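Local coordinates for 33-36 kDa outer membrane protein (PDB 6GIE) that probably forms a channel-like beta-barrel porin in the outer membrane of Acinetobacter baumannii, through which small solutes may pass, at residues D251-G256 / D271-N276; Q30-D35 / N42-A47; T192-Y197 / G209-G214; E26-S31 / G289-F294. All coordinates share one frame; numbering follows the deposited sequence.

Interaction 1. Residues D251-G256 / D271-N276. With C8E ((hydroxyethyloxy)tri(ethyloxy)octane), chain D; C8E ((hydroxyethyloxy)tri(ethyloxy)octane), chain C.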
loop_
_atom_site.group_PDB
_atom_site.type_symbol
_atom_site.label_atom_id
_atom_site.label_comp_id
_atom_site.label_asym_id
_atom_site.label_seq_id
_atom_site.Cartn_x
_atom_site.Cartn_y
_atom_site.Cartn_z
ATOM N N ASP A 251 4.173 -4.002 -20.681
ATOM C CA ASP A 251 4.947 -2.763 -20.603
ATOM C C ASP A 251 4.368 -1.738 -19.591
ATOM O O ASP A 251 5.042 -1.321 -18.667
ATOM C CB ASP A 251 5.051 -2.145 -21.998
ATOM C CG ASP A 251 6.480 -1.903 -22.423
ATOM O OD1 ASP A 251 7.235 -2.903 -22.568
ATOM O OD2 ASP A 251 6.850 -0.713 -22.597
ATOM N N HIS A 252 3.124 -1.321 -19.745
ATOM C CA HIS A 252 2.591 -0.230 -18.909
ATOM C C HIS A 252 1.317 -0.631 -18.158
ATOM O O HIS A 252 0.514 -1.413 -18.682
ATOM C CB HIS A 252 2.358 1.000 -19.786
ATOM C CG HIS A 252 3.588 1.424 -20.515
ATOM N ND1 HIS A 252 3.707 1.352 -21.886
ATOM C CD2 HIS A 252 4.789 1.852 -20.055
ATOM C CE1 HIS A 252 4.919 1.739 -22.243
ATOM N NE2 HIS A 252 5.597 2.049 -21.151
ATOM N N VAL A 253 1.175 -0.120 -16.934
ATOM C CA VAL A 253 -0.003 -0.320 -16.095
ATOM C C VAL A 253 -0.553 1.001 -15.578
ATOM O O VAL A 253 0.201 1.805 -15.070
ATOM C CB VAL A 253 0.325 -1.152 -14.870
ATOM C CG1 VAL A 253 -0.880 -1.257 -13.957
ATOM C CG2 VAL A 253 0.795 -2.532 -15.313
ATOM N N TRP A 254 -1.863 1.213 -15.703
ATOM C CA TRP A 254 -2.507 2.366 -15.120
ATOM C C TRP A 254 -3.844 1.979 -14.451
ATOM O O TRP A 254 -4.489 0.984 -14.828
ATOM C CB TRP A 254 -2.637 3.478 -16.158
ATOM C CG TRP A 254 -3.430 3.173 -17.309
ATOM C CD1 TRP A 254 -4.691 3.609 -17.526
ATOM C CD2 TRP A 254 -3.066 2.383 -18.468
ATOM N NE1 TRP A 254 -5.169 3.123 -18.728
ATOM C CE2 TRP A 254 -4.189 2.371 -19.329
ATOM C CE3 TRP A 254 -1.923 1.667 -18.847
ATOM C CZ2 TRP A 254 -4.193 1.673 -20.564
ATOM C CZ3 TRP A 254 -1.931 0.960 -20.053
ATOM C CH2 TRP A 254 -3.053 0.983 -20.907
ATOM N N GLY A 255 -4.201 2.717 -13.410
ATOM C CA GLY A 255 -5.372 2.434 -12.674
ATOM C C GLY A 255 -6.062 3.618 -12.037
ATOM O O GLY A 255 -5.474 4.675 -11.839
ATOM N N GLY A 256 -7.341 3.420 -11.725
ATOM C CA GLY A 256 -8.032 4.330 -10.869
ATOM C C GLY A 256 -8.579 3.580 -9.715
ATOM O O GLY A 256 -8.856 2.413 -9.830
ATOM N N ASP A 271 -11.377 -0.786 -7.632
ATOM C CA ASP A 271 -10.128 -0.571 -8.404
ATOM C C ASP A 271 -10.351 -1.000 -9.841
ATOM O O ASP A 271 -10.977 -2.053 -10.118
ATOM C CB ASP A 271 -8.950 -1.405 -7.832
ATOM C CG ASP A 271 -8.773 -1.243 -6.335
ATOM O OD1 ASP A 271 -8.398 -0.119 -5.889
ATOM O OD2 ASP A 271 -9.047 -2.236 -5.591
ATOM N N PHE A 272 -9.850 -0.197 -10.768
ATOM C CA PHE A 272 -9.917 -0.546 -12.156
ATOM C C PHE A 272 -8.517 -0.360 -12.700
ATOM O O PHE A 272 -7.971 0.749 -12.621
ATOM C CB PHE A 272 -10.920 0.348 -12.897
ATOM C CG PHE A 272 -10.874 0.181 -14.390
ATOM C CD1 PHE A 272 -10.816 -1.083 -14.959
ATOM C CD2 PHE A 272 -10.969 1.247 -15.225
ATOM C CE1 PHE A 272 -10.781 -1.279 -16.327
ATOM C CE2 PHE A 272 -10.971 1.063 -16.625
ATOM C CZ PHE A 272 -10.844 -0.205 -17.169
ATOM N N VAL A 273 -7.963 -1.401 -13.324
ATOM C CA VAL A 273 -6.525 -1.426 -13.682
ATOM C C VAL A 273 -6.358 -1.991 -15.054
ATOM O O VAL A 273 -6.898 -3.046 -15.369
ATOM C CB VAL A 273 -5.697 -2.209 -12.658
ATOM C CG1 VAL A 273 -4.208 -2.255 -13.019
ATOM C CG2 VAL A 273 -5.800 -1.539 -11.287
ATOM N N LYS A 274 -5.695 -1.257 -15.918
ATOM C CA LYS A 274 -5.486 -1.721 -17.255
ATOM C C LYS A 274 -4.028 -1.979 -17.429
ATOM O O LYS A 274 -3.222 -1.280 -16.814
ATOM C CB LYS A 274 -5.842 -0.630 -18.248
ATOM C CG LYS A 274 -7.314 -0.318 -18.312
ATOM C CD LYS A 274 -7.725 0.544 -19.504
ATOM C CE LYS A 274 -7.681 -0.219 -20.811
ATOM N NZ LYS A 274 -8.298 0.497 -21.953
ATOM N N ALA A 275 -3.661 -2.939 -18.286
ATOM C CA ALA A 275 -2.238 -3.127 -18.623
ATOM C C ALA A 275 -2.103 -3.452 -20.072
ATOM O O ALA A 275 -2.978 -4.083 -20.638
ATOM C CB ALA A 275 -1.590 -4.219 -17.781
ATOM N N ASN A 276 -1.008 -3.021 -20.683
ATOM C CA ASN A 276 -0.760 -3.366 -22.078
ATOM C C ASN A 276 0.698 -3.787 -22.399
ATOM O O ASN A 276 1.608 -3.741 -21.515
ATOM C CB ASN A 276 -1.334 -2.263 -22.967
ATOM C CG ASN A 276 -0.387 -1.118 -23.219
ATOM O OD1 ASN A 276 -0.516 -0.435 -24.237
ATOM N ND2 ASN A 276 0.550 -0.886 -22.319
HETATM O O12 C8E D . -6.797 3.767 -22.304
HETATM C C13 C8E D . -8.126 4.033 -21.852
HETATM C C14 C8E D . -8.089 4.596 -20.438
HETATM O O15 C8E D . -8.359 3.548 -19.508
HETATM C C16 C8E D . -8.950 3.954 -18.270
HETATM C C17 C8E D . -7.858 3.931 -17.215
HETATM O O18 C8E D . -8.341 4.324 -15.934
HETATM C C19 C8E D . -7.295 4.492 -14.991
HETATM C C20 C8E D . -6.623 5.850 -15.111
HETATM O O21 C8E D . -7.282 6.774 -14.235
HETATM C C6 C8E C . -17.203 6.294 -3.818
HETATM C C7 C8E C . -16.586 5.003 -4.270
HETATM C C8 C8E C . -16.332 4.057 -3.117
HETATM O O9 C8E C . -17.025 2.809 -3.337
HETATM C C10 C8E C . -16.501 1.943 -4.337
HETATM C C11 C8E C . -17.375 0.714 -4.551
HETATM O O12 C8E C . -18.212 0.714 -5.725
HETATM C C13 C8E C . -17.840 1.519 -6.809
HETATM C C14 C8E C . -18.244 0.957 -8.153
HETATM O O15 C8E C . -17.172 1.442 -8.956
HETATM C C16 C8E C . -17.061 1.007 -10.277
HETATM C C17 C8E C . -15.576 0.972 -10.593
HETATM O O18 C8E C . -14.852 1.979 -9.898
HETATM C C19 C8E C . -13.442 1.784 -10.082
HETATM C C20 C8E C . -12.658 2.866 -9.343
HETATM O O21 C8E C . -12.279 3.920 -10.240
#
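K274 CB lies over one face of the W254 indole, a CH-pi contact 3.9 Å from the centroid of the six-membered ring and 25° off its normal. At the ring's edge, near its plane, sits N276 ND2, 3.8 Å from W254 CZ3; the amide stands almost perpendicular to the indole, at 87°. Also in the indole plane is ether oxygen O15 of the chain D detergent, which takes a weak but straight hydrogen bond from W254 NE1 (3.3 Å). K274 CD presses on the same oxygen at 3.1 Å. W254 CG is placed between the backbone N and the carbonyl carbon (chi1 62°), which swings the indole across the neighbouring strand. The F272 ring meets the same chain D detergent obliquely, CE2 being nearest its C16. N276 ND2 also reaches H252, 3.6 Å from its CB and near the edge of the imidazole. Side chains on the other face are small and apolar: V253 touches V273 methyl to methyl (CG1 to CG1, 3.6 Å) and A275 CB through CG2. The antiparallel backbone pairs run regularly from G256-F272 to H252-N276. There N276 O receives D251 N at 2.7 Å and, weakly, H252 N at 3.4 Å. Two residues facing one make a classic beta bulge, here at one end of a porin-barrel hairpin whose W254, K274 and F272 face carries bound detergent.

Interaction 2. Residues Q30-D35 / N42-A47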
loop_
_atom_site.group_PDB
_atom_site.type_symbol
_atom_site.label_atom_id
_atom_site.label_comp_id
_atom_site.label_asym_id
_atom_site.label_seq_id
_atom_site.Cartn_x
_atom_site.Cartn_y
_atom_site.Cartn_z
ATOM N N GLN A 30 -10.338 -8.357 -0.408
ATOM C CA GLN A 30 -10.283 -7.866 -1.759
ATOM C C GLN A 30 -10.422 -8.984 -2.750
ATOM O O GLN A 30 -9.803 -10.025 -2.584
ATOM C CB GLN A 30 -8.973 -7.187 -1.983
ATOM C CG GLN A 30 -8.903 -6.600 -3.351
ATOM C CD GLN A 30 -7.518 -6.184 -3.747
ATOM O OE1 GLN A 30 -6.558 -6.272 -2.966
ATOM N NE2 GLN A 30 -7.399 -5.738 -4.982
ATOM N N SER A 31 -11.302 -8.793 -3.736
ATOM C CA SER A 31 -11.497 -9.703 -4.832
ATOM C C SER A 31 -11.280 -8.973 -6.136
ATOM O O SER A 31 -11.638 -7.760 -6.249
ATOM C CB SER A 31 -12.944 -10.168 -4.880
ATOM O OG SER A 31 -13.163 -11.204 -3.987
ATOM N N GLU A 32 -10.759 -9.698 -7.131
ATOM C CA GLU A 32 -10.465 -9.108 -8.408
ATOM C C GLU A 32 -10.645 -10.080 -9.533
ATOM O O GLU A 32 -10.417 -11.293 -9.382
ATOM C CB GLU A 32 -9.067 -8.509 -8.501
ATOM C CG GLU A 32 -8.600 -7.685 -7.309
ATOM C CD GLU A 32 -7.086 -7.743 -7.102
ATOM O OE1 GLU A 32 -6.349 -7.214 -7.962
ATOM O OE2 GLU A 32 -6.638 -8.326 -6.084
ATOM N N TYR A 33 -11.116 -9.535 -10.653
ATOM C CA TYR A 33 -11.225 -10.259 -11.885
ATOM C C TYR A 33 -10.356 -9.593 -12.965
ATOM O O TYR A 33 -10.377 -8.368 -13.170
ATOM C CB TYR A 33 -12.647 -10.279 -12.337
ATOM C CG TYR A 33 -12.854 -11.041 -13.622
ATOM C CD1 TYR A 33 -12.761 -12.440 -13.634
ATOM C CD2 TYR A 33 -13.179 -10.385 -14.826
ATOM C CE1 TYR A 33 -12.980 -13.170 -14.796
ATOM C CE2 TYR A 33 -13.396 -11.113 -15.996
ATOM C CZ TYR A 33 -13.301 -12.510 -15.977
ATOM O OH TYR A 33 -13.507 -13.279 -17.119
ATOM N N VAL A 34 -9.623 -10.454 -13.665
ATOM C CA VAL A 34 -8.541 -10.069 -14.551
ATOM C C VAL A 34 -8.924 -10.621 -15.930
ATOM O O VAL A 34 -8.991 -11.841 -16.136
ATOM C CB VAL A 34 -7.161 -10.635 -14.029
ATOM C CG1 VAL A 34 -5.974 -10.040 -14.790
ATOM C CG2 VAL A 34 -6.955 -10.344 -12.546
ATOM N N ASP A 35 -9.220 -9.736 -16.861
ATOM C CA ASP A 35 -9.632 -10.150 -18.225
ATOM C C ASP A 35 -8.496 -9.843 -19.228
ATOM O O ASP A 35 -7.887 -8.785 -19.152
ATOM C CB ASP A 35 -10.949 -9.431 -18.591
ATOM C CG ASP A 35 -11.514 -9.856 -19.924
ATOM O OD1 ASP A 35 -10.932 -10.760 -20.558
ATOM O OD2 ASP A 35 -12.546 -9.275 -20.362
ATOM N N ASN A 42 -7.322 -15.398 -13.730
ATOM C CA ASN A 42 -8.574 -14.669 -13.916
ATOM C C ASN A 42 -9.171 -14.176 -12.592
ATOM O O ASN A 42 -9.462 -12.997 -12.468
ATOM C CB ASN A 42 -9.588 -15.517 -14.694
ATOM C CG ASN A 42 -9.156 -15.771 -16.123
ATOM O OD1 ASN A 42 -9.942 -15.620 -17.079
ATOM N ND2 ASN A 42 -7.888 -16.142 -16.283
ATOM N N PHE A 43 -9.329 -15.051 -11.599
ATOM C CA PHE A 43 -9.780 -14.627 -10.256
ATOM C C PHE A 43 -8.648 -14.459 -9.242
ATOM O O PHE A 43 -7.727 -15.263 -9.206
ATOM C CB PHE A 43 -10.753 -15.639 -9.676
ATOM C CG PHE A 43 -11.860 -16.044 -10.615
ATOM C CD1 PHE A 43 -13.001 -15.274 -10.736
ATOM C CD2 PHE A 43 -11.753 -17.206 -11.371
ATOM C CE1 PHE A 43 -14.026 -15.668 -11.597
ATOM C CE2 PHE A 43 -12.758 -17.597 -12.246
ATOM C CZ PHE A 43 -13.903 -16.823 -12.350
ATOM N N THR A 44 -8.776 -13.455 -8.380
ATOM C CA THR A 44 -7.802 -13.137 -7.341
ATOM C C THR A 44 -8.544 -12.773 -6.066
ATOM O O THR A 44 -9.557 -12.095 -6.113
ATOM C CB THR A 44 -6.885 -11.958 -7.753
ATOM O OG1 THR A 44 -6.210 -12.296 -8.964
ATOM C CG2 THR A 44 -5.838 -11.667 -6.704
ATOM N N GLY A 45 -8.042 -13.256 -4.929
ATOM C CA GLY A 45 -8.524 -12.835 -3.604
ATOM C C GLY A 45 -7.361 -12.591 -2.636
ATOM O O GLY A 45 -6.356 -13.304 -2.685
ATOM N N THR A 46 -7.508 -11.582 -1.773
ATOM C CA THR A 46 -6.527 -11.213 -0.757
ATOM C C THR A 46 -7.266 -10.854 0.518
ATOM O O THR A 46 -8.243 -10.104 0.488
ATOM C CB THR A 46 -5.688 -10.035 -1.167
ATOM O OG1 THR A 46 -5.115 -10.322 -2.422
ATOM C CG2 THR A 46 -4.532 -9.773 -0.153
ATOM N N ALA A 47 -6.828 -11.479 1.609
ATOM C CA ALA A 47 -7.217 -11.172 2.967
ATOM C C ALA A 47 -5.893 -10.817 3.700
ATOM O O ALA A 47 -4.862 -11.452 3.467
ATOM C CB ALA A 47 -7.880 -12.382 3.594
HETATM O O HOH W 1 -11.659 -14.567 -18.513
#
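Y33 and F43 meet obliquely on the sheet face they share, ring centroids 5.7 Å apart and planes at 52°, with Y33 CD1 nearest F43 CE1 (4.0 Å). The Y33 ring, its CG anti to the backbone N (chi1 -179°), lies alongside the N42 side chain. A water spans their ends, 2.6 Å from Y33 OH and 2.5 Å from N42 OD1, to which it donates. On the other face E32 OE2 rests on T44 CG2 at 3.5 Å, while V34 CG2 packs beside T44 OG1. These rows flank the backbone bonds of an antiparallel beta hairpin of the porin barrel, in which E32 and T44 exchange two hydrogen bonds and V34 N binds N42 O (2.8 Å). Towards Q30 the pairing with T46 is uneven: T46 N gives a sound bond to Q30 O, but the return bond from Q30 N is bent and weak. In the next shell N80 ND2 holds T46 OG1. N42 and F43 both face K83 in a classic beta bulge, and V34 and E32 lean on T287.

Interaction 3. Residues T192-Y197 / G209-G214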
loop_
_atom_site.group_PDB
_atom_site.type_symbol
_atom_site.label_atom_id
_atom_site.label_comp_id
_atom_site.label_asym_id
_atom_site.label_seq_id
_atom_site.Cartn_x
_atom_site.Cartn_y
_atom_site.Cartn_z
ATOM N N THR A 192 15.706 -1.322 -4.005
ATOM C CA THR A 192 14.476 -0.573 -4.170
ATOM C C THR A 192 14.581 0.762 -3.533
ATOM O O THR A 192 15.396 0.987 -2.615
ATOM C CB THR A 192 13.306 -1.283 -3.510
ATOM O OG1 THR A 192 13.543 -1.371 -2.097
ATOM C CG2 THR A 192 13.144 -2.682 -4.114
ATOM N N ALA A 193 13.716 1.653 -3.988
ATOM C CA ALA A 193 13.638 2.975 -3.391
ATOM C C ALA A 193 12.229 3.339 -3.396
ATOM O O ALA A 193 11.509 3.053 -4.388
ATOM C CB ALA A 193 14.412 4.028 -4.194
ATOM N N ARG A 194 11.818 4.041 -2.340
ATOM C CA ARG A 194 10.503 4.603 -2.395
ATOM C C ARG A 194 10.259 5.800 -1.494
ATOM O O ARG A 194 10.919 6.019 -0.442
ATOM C CB ARG A 194 9.492 3.469 -2.114
ATOM C CG ARG A 194 9.343 2.999 -0.701
ATOM C CD ARG A 194 8.146 2.004 -0.552
ATOM N NE ARG A 194 8.150 1.569 0.852
ATOM C CZ ARG A 194 7.448 2.149 1.799
ATOM N NH1 ARG A 194 6.557 3.077 1.518
ATOM N NH2 ARG A 194 7.574 1.752 3.041
ATOM N N THR A 195 9.197 6.507 -1.844
ATOM C CA THR A 195 8.811 7.658 -1.072
ATOM C C THR A 195 7.348 7.652 -0.818
ATOM O O THR A 195 6.624 7.087 -1.600
ATOM C CB THR A 195 9.153 8.980 -1.794
ATOM O OG1 THR A 195 8.415 9.092 -2.993
ATOM C CG2 THR A 195 10.586 9.051 -2.120
ATOM N N LYS A 196 6.947 8.257 0.295
ATOM C CA LYS A 196 5.579 8.433 0.616
ATOM C C LYS A 196 5.279 9.773 1.265
ATOM O O LYS A 196 5.950 10.193 2.213
ATOM C CB LYS A 196 5.112 7.329 1.602
ATOM C CG LYS A 196 3.567 7.229 1.781
ATOM C CD LYS A 196 3.240 5.948 2.608
ATOM C CE LYS A 196 1.867 5.880 3.224
ATOM N NZ LYS A 196 0.863 5.792 2.162
ATOM N N TYR A 197 4.195 10.414 0.813
ATOM C CA TYR A 197 3.786 11.684 1.456
ATOM C C TYR A 197 2.327 11.698 1.713
ATOM O O TYR A 197 1.553 11.245 0.870
ATOM C CB TYR A 197 4.168 12.929 0.575
ATOM C CG TYR A 197 3.717 14.262 1.183
ATOM C CD1 TYR A 197 4.383 14.814 2.271
ATOM C CD2 TYR A 197 2.661 14.966 0.660
ATOM C CE1 TYR A 197 3.977 16.019 2.797
ATOM C CE2 TYR A 197 2.272 16.186 1.186
ATOM C CZ TYR A 197 2.926 16.686 2.242
ATOM O OH TYR A 197 2.506 17.848 2.797
ATOM N N GLY A 209 -2.259 12.402 -1.032
ATOM C CA GLY A 209 -1.202 11.424 -0.782
ATOM C C GLY A 209 -0.503 10.986 -2.041
ATOM O O GLY A 209 -1.144 10.784 -3.097
ATOM N N PHE A 210 0.821 10.836 -1.946
ATOM C CA PHE A 210 1.612 10.425 -3.085
ATOM C C PHE A 210 2.495 9.327 -2.614
ATOM O O PHE A 210 3.055 9.401 -1.452
ATOM C CB PHE A 210 2.558 11.547 -3.637
ATOM C CG PHE A 210 1.882 12.825 -4.009
ATOM C CD1 PHE A 210 1.108 12.936 -5.169
ATOM C CD2 PHE A 210 2.084 13.984 -3.245
ATOM C CE1 PHE A 210 0.529 14.169 -5.531
ATOM C CE2 PHE A 210 1.535 15.197 -3.597
ATOM C CZ PHE A 210 0.730 15.280 -4.723
ATOM N N GLU A 211 2.704 8.377 -3.521
ATOM C CA GLU A 211 3.684 7.282 -3.336
ATOM C C GLU A 211 4.367 6.978 -4.679
ATOM O O GLU A 211 3.708 6.881 -5.750
ATOM C CB GLU A 211 3.005 5.951 -2.864
ATOM C CG GLU A 211 2.722 5.853 -1.404
ATOM C CD GLU A 211 2.658 4.410 -0.844
ATOM O OE1 GLU A 211 3.649 3.629 -0.915
ATOM O OE2 GLU A 211 1.615 4.079 -0.260
ATOM N N ALA A 212 5.662 6.784 -4.618
ATOM C CA ALA A 212 6.477 6.487 -5.788
ATOM C C ALA A 212 7.456 5.388 -5.421
ATOM O O ALA A 212 7.836 5.238 -4.231
ATOM C CB ALA A 212 7.235 7.734 -6.217
ATOM N N PHE A 213 7.832 4.609 -6.428
ATOM C CA PHE A 213 8.499 3.310 -6.237
ATOM C C PHE A 213 9.381 3.120 -7.406
ATOM O O PHE A 213 8.949 3.311 -8.578
ATOM C CB PHE A 213 7.468 2.158 -6.225
ATOM C CG PHE A 213 7.970 0.868 -5.597
ATOM C CD1 PHE A 213 8.220 0.780 -4.224
ATOM C CD2 PHE A 213 8.144 -0.285 -6.364
ATOM C CE1 PHE A 213 8.667 -0.408 -3.639
ATOM C CE2 PHE A 213 8.574 -1.478 -5.776
ATOM C CZ PHE A 213 8.838 -1.540 -4.417
ATOM N N GLY A 214 10.635 2.786 -7.100
ATOM C CA GLY A 214 11.578 2.314 -8.104
ATOM C C GLY A 214 12.204 0.994 -7.682
ATOM O O GLY A 214 12.530 0.789 -6.518
HETATM O O HOH W 2 5.870 10.400 -2.537
#
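A193 and G214, T195 and A212, and Y197 and F210 form hydrogen-bonded antiparallel pairs, the two strand segments running at 174° to one another, with G214 N to A193 O virtually straight (179°). Between them, in the non-hydrogen-bonded positions, stand R194 opposite F213 and K196 opposite E211. E211 leans across to its partners: K196 NZ bonds its OE2 at 3.1 Å in a salt bridge, approaching from above the carboxylate plane, and R194 NH1 makes a long one to OE1 at 3.8 Å. The aliphatic parts also pack, K196 CG against E211 CG at 3.6 Å. R194 runs extended from CG to NE; its CB is 3.6 Å from F213 CD1 and its CD lies in the ring plane, at the edge. This is a hairpin of the transmembrane beta barrel, and the charged row probably faces the channel interior, since R194 NE also pairs with E140 and K196 NZ with E65, K196 making a cation-pi contact with F68 as well. Spreading one carboxylate between two cations, each with a second acidic partner, would favour the ionised forms. The other face is mostly apolar: the Y197 and F210 side chains run alongside each other in one direction, CD2 to CD2 at 4.1 Å. T195 OG1 is 3.7 Å from A212 CB and bonds a water (2.9 Å) that donates weakly to F210 O.

Interaction 4. Residues E26-S31 / G289-F294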
loop_
_atom_site.group_PDB
_atom_site.type_symbol
_atom_site.label_atom_id
_atom_site.label_comp_id
_atom_site.label_asym_id
_atom_site.label_seq_id
_atom_site.Cartn_x
_atom_site.Cartn_y
_atom_site.Cartn_z
ATOM N N GLU A 26 -6.791 -3.992 11.930
ATOM C CA GLU A 26 -7.471 -3.695 10.690
ATOM C C GLU A 26 -7.497 -4.980 9.909
ATOM O O GLU A 26 -6.470 -5.660 9.810
ATOM C CB GLU A 26 -6.740 -2.616 9.897
ATOM C CG GLU A 26 -7.272 -2.462 8.481
ATOM C CD GLU A 26 -6.604 -1.323 7.700
ATOM O OE1 GLU A 26 -6.806 -0.127 8.105
ATOM O OE2 GLU A 26 -5.962 -1.666 6.641
ATOM N N VAL A 27 -8.660 -5.358 9.415
ATOM C CA VAL A 27 -8.705 -6.473 8.493
ATOM C C VAL A 27 -9.229 -5.987 7.192
ATOM O O VAL A 27 -10.070 -5.086 7.145
ATOM C CB VAL A 27 -9.491 -7.713 9.018
ATOM C CG1 VAL A 27 -8.757 -8.281 10.197
ATOM C CG2 VAL A 27 -10.882 -7.349 9.420
ATOM N N GLN A 28 -8.723 -6.597 6.133
ATOM C CA GLN A 28 -9.035 -6.144 4.823
ATOM C C GLN A 28 -9.168 -7.315 3.908
ATOM O O GLN A 28 -8.379 -8.270 4.000
ATOM C CB GLN A 28 -7.955 -5.189 4.287
ATOM C CG GLN A 28 -8.466 -4.355 3.123
ATOM C CD GLN A 28 -7.361 -3.710 2.326
ATOM O OE1 GLN A 28 -6.292 -3.388 2.863
ATOM N NE2 GLN A 28 -7.603 -3.536 1.023
ATOM N N GLY A 29 -10.190 -7.238 3.053
ATOM C CA GLY A 29 -10.468 -8.211 1.999
ATOM C C GLY A 29 -10.607 -7.567 0.623
ATOM O O GLY A 29 -10.952 -6.391 0.504
ATOM N N GLN A 30 -10.338 -8.357 -0.408
ATOM C CA GLN A 30 -10.283 -7.866 -1.759
ATOM C C GLN A 30 -10.422 -8.984 -2.750
ATOM O O GLN A 30 -9.803 -10.025 -2.584
ATOM C CB GLN A 30 -8.973 -7.187 -1.983
ATOM C CG GLN A 30 -8.903 -6.600 -3.351
ATOM C CD GLN A 30 -7.518 -6.184 -3.747
ATOM O OE1 GLN A 30 -6.558 -6.272 -2.966
ATOM N NE2 GLN A 30 -7.399 -5.738 -4.982
ATOM N N SER A 31 -11.302 -8.793 -3.736
ATOM C CA SER A 31 -11.497 -9.703 -4.832
ATOM C C SER A 31 -11.280 -8.973 -6.136
ATOM O O SER A 31 -11.638 -7.760 -6.249
ATOM C CB SER A 31 -12.944 -10.168 -4.880
ATOM O OG SER A 31 -13.163 -11.204 -3.987
ATOM N N GLY A 289 -11.916 -4.616 -9.488
ATOM C CA GLY A 289 -11.692 -5.029 -8.133
ATOM C C GLY A 289 -12.535 -4.266 -7.139
ATOM O O GLY A 289 -12.834 -3.106 -7.345
ATOM N N LEU A 290 -12.981 -4.978 -6.107
ATOM C CA LEU A 290 -13.646 -4.429 -4.982
ATOM C C LEU A 290 -12.913 -4.849 -3.716
ATOM O O LEU A 290 -12.425 -5.970 -3.608
ATOM C CB LEU A 290 -15.054 -5.000 -4.891
ATOM C CG LEU A 290 -16.036 -4.597 -6.006
ATOM C CD1 LEU A 290 -17.433 -5.080 -5.638
ATOM C CD2 LEU A 290 -16.094 -3.122 -6.262
ATOM N N ASN A 291 -12.936 -3.968 -2.740
ATOM C CA ASN A 291 -12.317 -4.227 -1.508
ATOM C C ASN A 291 -13.091 -3.634 -0.308
ATOM O O ASN A 291 -14.001 -2.795 -0.446
ATOM C CB ASN A 291 -10.853 -3.763 -1.568
ATOM C CG ASN A 291 -10.737 -2.303 -1.794
ATOM O OD1 ASN A 291 -11.063 -1.510 -0.905
ATOM N ND2 ASN A 291 -10.337 -1.910 -3.012
ATOM N N ALA A 292 -12.722 -4.110 0.879
ATOM C CA ALA A 292 -13.386 -3.691 2.080
ATOM C C ALA A 292 -12.463 -3.789 3.255
ATOM O O ALA A 292 -11.571 -4.669 3.269
ATOM C CB ALA A 292 -14.589 -4.596 2.338
ATOM N N LYS A 293 -12.710 -2.959 4.268
ATOM C CA LYS A 293 -11.870 -3.019 5.437
ATOM C C LYS A 293 -12.577 -2.632 6.737
ATOM O O LYS A 293 -13.478 -1.772 6.747
ATOM C CB LYS A 293 -10.606 -2.183 5.185
ATOM C CG LYS A 293 -10.640 -0.785 5.716
ATOM C CD LYS A 293 -9.385 0.047 5.369
ATOM C CE LYS A 293 -8.615 -0.425 4.120
ATOM N NZ LYS A 293 -7.767 0.686 3.591
ATOM N N PHE A 294 -12.158 -3.300 7.824
ATOM C CA PHE A 294 -12.774 -3.153 9.108
ATOM C C PHE A 294 -11.671 -2.837 10.097
ATOM O O PHE A 294 -10.625 -3.525 10.156
ATOM C CB PHE A 294 -13.525 -4.460 9.557
ATOM C CG PHE A 294 -14.464 -4.978 8.526
ATOM C CD1 PHE A 294 -13.968 -5.647 7.376
ATOM C CD2 PHE A 294 -15.852 -4.729 8.631
ATOM C CE1 PHE A 294 -14.844 -6.075 6.380
ATOM C CE2 PHE A 294 -16.714 -5.150 7.624
ATOM C CZ PHE A 294 -16.209 -5.809 6.497
HETATM O O HOH W 3 -5.809 1.557 5.816
#
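K293 crosses E26 and Q28 where the first and last strands of the barrel, 22-35 and 285-295, pair antiparallel and close the cylinder. Its CB sits 3.5 Å from V27 O and 3.7 Å from Q28 CG. The chain runs straight on to CD, 3.8 Å from E26 OE1; a near-eclipsed turn about CG-CD (chi3 24°) then sets CE, which touches both E26 OE2 and Q28 CD at 3.9 Å. The tip passes the carboxylate without a direct salt bridge: K293 NZ stays 4.3 Å from E26 OE2. It bonds Q259 OE1 and gives a hydrogen to a water that in turn donates to E26 OE1. That oxygen also pairs with R295. Further along the same face Q30 and N291 meet through their aliphatic parts, their amide planes nearly perpendicular (86°), and N291 ND2 is weakly bonded to D271. On the opposite face, V27 CG2 packs on F294 CB at 3.9 Å, and V27 O lies at the edge of the F294 ring, near its plane and 3.9 Å from CD1.

How the interactions relate
All four contacts belong to the wall of one antiparallel barrel. Interaction 2 comes first along the chain, then interaction 3, then interaction 1, each pairing the two strands of a hairpin; interaction 4 instead spans the chain, joining strand 22-35 to strand 285-295, and so encloses interactions 1 and 3. Interactions 2 and 4 share Q30 and S31, with centres 11 Å apart. Interaction 1 adjoins interaction 4 through neighbouring strands 266-276 and 285-295, with D271 N probably bonded to G289 O (2.8 Å). Interaction 3 lies across the chain's centre from interactions 2 and 4, its centre about 25 Å and 22 Å from theirs. Hairpin pairing plus the pairing of first with last strand makes a continuous tube, consistent with a channel.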